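Local atomic coordinates of periplasmic protein (Legionella pneumophila subsp. pneumophila, PDB entry 4FGQ), a protein that acts as a calcium-dependent periplasmic protease (LapG), probably a cysteine protease of the bacterial transglutaminase-like family. Residues A[154-166]-A[177-189]. Sequence-based numbering, arbitrary orientation.
Sequences KPVYSFNAEGLWL and GDSKSLGKWDALM
F159 turns the edge of its ring onto the indole of W185 in a T-shaped pair, planes at 70° and F159 CE1 3.5 Å from W185 CD2. The other side of the indole carries the sulfur of M189; M189 SD also reaches A161 CB, at 4.0 Å. L182, just ahead of helix 183-192, lays CD2 over one face of the F159 ring in a CH-pi contact, 3.8 Å from the centroid, while W72 also meets this ring. With CG of F159 set between backbone N and carbonyl carbon (chi1 63°), the ring projects toward both partners. Y157, stacked on Y111, adds CE1 against L182 CD2 at 3.9 Å. L164 packs its CB on S179 CA.

W185 NE1 donates to N160 O at 3.1 Å, reaching the carbonyl from above its plane. S179 OG has one proton and two weak acceptors within reach, N160 O and A161 O. N160 OD1 accepts from the backbone N of E162 and of G163 (an Asx turn and Asx motif), while ND2 bonds L107 O. Helix 183-192 and the turn before it thus pack on the hairpin 153-166 mainly by apolar and aromatic contacts, with the indole N-H adding a bent polar tie.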
# COMPACT_ATOMS: atom_id res chain seq x y z
N LYS A 154 5.28 15.95 4.34
CA LYS A 154 6.56 16.32 3.73
C LYS A 154 7.33 15.05 3.40
O LYS A 154 7.88 14.40 4.29
CB LYS A 154 7.37 17.20 4.69
CG LYS A 154 8.67 17.73 4.09
CD LYS A 154 9.40 18.63 5.08
CE LYS A 154 10.66 19.22 4.45
NZ LYS A 154 11.43 20.08 5.40
N PRO A 155 7.37 14.67 2.12
CA PRO A 155 8.06 13.43 1.74
C PRO A 155 9.54 13.41 2.14
O PRO A 155 10.24 14.42 2.05
CB PRO A 155 7.92 13.41 0.22
CG PRO A 155 6.67 14.19 -0.05
CD PRO A 155 6.71 15.31 0.96
N VAL A 156 10.00 12.24 2.57
CA VAL A 156 11.39 11.99 2.91
C VAL A 156 12.02 11.05 1.88
O VAL A 156 13.09 11.35 1.34
CB VAL A 156 11.51 11.43 4.33
CG1 VAL A 156 12.97 11.14 4.69
CG2 VAL A 156 10.92 12.42 5.31
N TYR A 157 11.37 9.92 1.62
CA TYR A 157 11.83 9.03 0.56
C TYR A 157 10.65 8.25 0.02
O TYR A 157 9.59 8.22 0.63
CB TYR A 157 12.93 8.07 1.05
CG TYR A 157 12.47 6.96 1.99
CD1 TYR A 157 12.04 5.74 1.49
CD2 TYR A 157 12.51 7.13 3.37
CE1 TYR A 157 11.63 4.72 2.34
CE2 TYR A 157 12.11 6.11 4.23
CZ TYR A 157 11.67 4.92 3.70
OH TYR A 157 11.27 3.90 4.54
N SER A 158 10.83 7.64 -1.15
CA SER A 158 9.78 6.80 -1.72
C SER A 158 10.42 5.58 -2.37
O SER A 158 11.62 5.56 -2.65
CB SER A 158 8.92 7.59 -2.71
OG SER A 158 9.69 8.02 -3.82
N PHE A 159 9.62 4.55 -2.60
CA PHE A 159 10.16 3.31 -3.14
C PHE A 159 9.07 2.45 -3.77
O PHE A 159 7.88 2.65 -3.52
CB PHE A 159 10.87 2.51 -2.04
CG PHE A 159 9.96 2.08 -0.93
CD1 PHE A 159 9.43 0.80 -0.92
CD2 PHE A 159 9.63 2.96 0.10
CE1 PHE A 159 8.59 0.39 0.11
CE2 PHE A 159 8.78 2.55 1.13
CZ PHE A 159 8.26 1.28 1.13
N ASN A 160 9.49 1.51 -4.61
CA ASN A 160 8.59 0.45 -5.06
C ASN A 160 9.40 -0.83 -5.28
O ASN A 160 10.55 -0.91 -4.83
CB ASN A 160 7.80 0.86 -6.32
CG ASN A 160 8.69 1.35 -7.45
OD1 ASN A 160 9.85 0.96 -7.54
ND2 ASN A 160 8.13 2.19 -8.32
N ALA A 161 8.84 -1.81 -5.97
CA ALA A 161 9.56 -3.07 -6.15
C ALA A 161 10.87 -2.88 -6.91
O ALA A 161 11.79 -3.69 -6.78
CB ALA A 161 8.69 -4.11 -6.83
N GLU A 162 10.97 -1.80 -7.68
CA GLU A 162 12.12 -1.61 -8.55
C GLU A 162 13.17 -0.66 -7.98
O GLU A 162 14.37 -0.93 -8.07
CB GLU A 162 11.69 -1.11 -9.93
CG GLU A 162 10.93 -2.13 -10.76
CD GLU A 162 9.46 -2.21 -10.41
OE1 GLU A 162 8.89 -3.32 -10.44
OE2 GLU A 162 8.86 -1.15 -10.10
N GLY A 163 12.72 0.46 -7.41
CA GLY A 163 13.65 1.51 -7.03
C GLY A 163 13.42 2.13 -5.68
O GLY A 163 12.45 1.83 -4.99
N LEU A 164 14.33 3.02 -5.31
CA LEU A 164 14.29 3.78 -4.06
C LEU A 164 14.76 5.18 -4.40
O LEU A 164 15.81 5.36 -5.02
CB LEU A 164 15.24 3.15 -3.04
CG LEU A 164 15.60 4.00 -1.83
CD1 LEU A 164 14.39 4.11 -0.92
CD2 LEU A 164 16.79 3.40 -1.09
N TRP A 165 13.98 6.19 -4.00
CA TRP A 165 14.30 7.58 -4.33
C TRP A 165 14.29 8.46 -3.09
O TRP A 165 13.36 8.40 -2.30
CB TRP A 165 13.26 8.12 -5.32
CG TRP A 165 13.23 7.42 -6.65
CD1 TRP A 165 13.89 7.79 -7.78
CD2 TRP A 165 12.48 6.24 -6.99
NE1 TRP A 165 13.61 6.91 -8.80
CE2 TRP A 165 12.75 5.94 -8.34
CE3 TRP A 165 11.62 5.40 -6.27
CZ2 TRP A 165 12.19 4.85 -8.99
CZ3 TRP A 165 11.07 4.31 -6.92
CH2 TRP A 165 11.35 4.05 -8.27
N LEU A 166 15.30 9.31 -2.92
CA LEU A 166 15.25 10.30 -1.85
C LEU A 166 14.48 11.52 -2.35
O LEU A 166 14.57 11.87 -3.53
CB LEU A 166 16.65 10.70 -1.38
CG LEU A 166 17.55 9.59 -0.86
CD1 LEU A 166 18.80 10.16 -0.19
CD2 LEU A 166 16.80 8.67 0.09
N GLY A 177 16.62 2.67 -8.31
CA GLY A 177 17.10 3.09 -7.01
C GLY A 177 17.69 1.95 -6.20
O GLY A 177 18.48 2.18 -5.28
N ASP A 178 17.33 0.72 -6.57
CA ASP A 178 17.67 -0.49 -5.82
C ASP A 178 16.98 -0.46 -4.45
O ASP A 178 17.59 -0.11 -3.44
CB ASP A 178 19.19 -0.69 -5.70
CG ASP A 178 19.57 -2.09 -5.25
OD1 ASP A 178 18.72 -2.80 -4.66
OD2 ASP A 178 20.73 -2.49 -5.48
N SER A 179 15.71 -0.83 -4.44
CA SER A 179 14.89 -0.81 -3.24
C SER A 179 15.37 -1.79 -2.17
O SER A 179 14.99 -1.69 -1.01
CB SER A 179 13.43 -1.08 -3.59
OG SER A 179 13.30 -2.29 -4.32
N LYS A 180 16.21 -2.74 -2.57
CA LYS A 180 16.68 -3.78 -1.65
C LYS A 180 17.71 -3.27 -0.63
O LYS A 180 18.11 -4.02 0.27
CB LYS A 180 17.24 -4.96 -2.43
N SER A 181 18.13 -2.01 -0.76
CA SER A 181 19.00 -1.38 0.24
C SER A 181 18.15 -1.02 1.45
O SER A 181 18.66 -0.68 2.52
CB SER A 181 19.66 -0.12 -0.33
OG SER A 181 20.25 -0.38 -1.59
N LEU A 182 16.83 -1.09 1.25
CA LEU A 182 15.84 -0.97 2.31
C LEU A 182 15.62 -2.39 2.83
O LEU A 182 14.88 -3.18 2.22
CB LEU A 182 14.55 -0.40 1.71
CG LEU A 182 13.59 0.53 2.44
CD1 LEU A 182 14.32 1.68 3.09
CD2 LEU A 182 12.56 1.07 1.43
N GLY A 183 16.28 -2.73 3.94
CA GLY A 183 16.32 -4.09 4.45
C GLY A 183 14.98 -4.78 4.68
O GLY A 183 14.82 -5.94 4.29
N LYS A 184 14.04 -4.08 5.30
CA LYS A 184 12.74 -4.67 5.61
C LYS A 184 11.94 -4.94 4.35
O LYS A 184 11.13 -5.86 4.31
CB LYS A 184 11.91 -3.73 6.48
CG LYS A 184 12.50 -3.42 7.82
CD LYS A 184 11.89 -2.14 8.34
CE LYS A 184 12.34 -1.89 9.74
NZ LYS A 184 11.73 -0.65 10.31
N TRP A 185 12.16 -4.10 3.35
CA TRP A 185 11.46 -4.19 2.08
C TRP A 185 12.00 -5.37 1.30
O TRP A 185 11.24 -6.15 0.73
CB TRP A 185 11.64 -2.88 1.31
CG TRP A 185 10.96 -2.79 -0.03
CD1 TRP A 185 11.56 -2.54 -1.23
CD2 TRP A 185 9.56 -2.93 -0.31
NE1 TRP A 185 10.62 -2.51 -2.23
CE2 TRP A 185 9.39 -2.76 -1.70
CE3 TRP A 185 8.43 -3.20 0.48
CZ2 TRP A 185 8.13 -2.83 -2.32
CZ3 TRP A 185 7.19 -3.27 -0.13
CH2 TRP A 185 7.05 -3.09 -1.52
N ASP A 186 13.33 -5.49 1.27
CA ASP A 186 13.97 -6.64 0.65
C ASP A 186 13.46 -7.93 1.27
O ASP A 186 13.04 -8.85 0.57
CB ASP A 186 15.49 -6.53 0.82
CG ASP A 186 16.24 -7.65 0.12
OD1 ASP A 186 16.02 -7.85 -1.10
OD2 ASP A 186 17.05 -8.32 0.79
N ALA A 187 13.48 -7.99 2.60
CA ALA A 187 12.99 -9.15 3.34
C ALA A 187 11.50 -9.39 3.10
O ALA A 187 11.04 -10.53 3.04
CB ALA A 187 13.28 -8.99 4.82
N LEU A 188 10.74 -8.30 3.00
CA LEU A 188 9.31 -8.41 2.77
C LEU A 188 9.04 -9.08 1.42
O LEU A 188 8.22 -10.00 1.34
CB LEU A 188 8.61 -7.03 2.83
CG LEU A 188 7.08 -6.94 2.71
CD1 LEU A 188 6.58 -5.66 3.35
CD2 LEU A 188 6.62 -6.98 1.27
N MET A 189 9.72 -8.64 0.38
CA MET A 189 9.48 -9.20 -0.95
C MET A 189 9.91 -10.66 -1.04
O MET A 189 9.38 -11.42 -1.85
CB MET A 189 10.14 -8.34 -2.02
CG MET A 189 9.48 -6.98 -2.15
SD MET A 189 10.03 -6.04 -3.57
CE MET A 189 11.74 -5.67 -3.14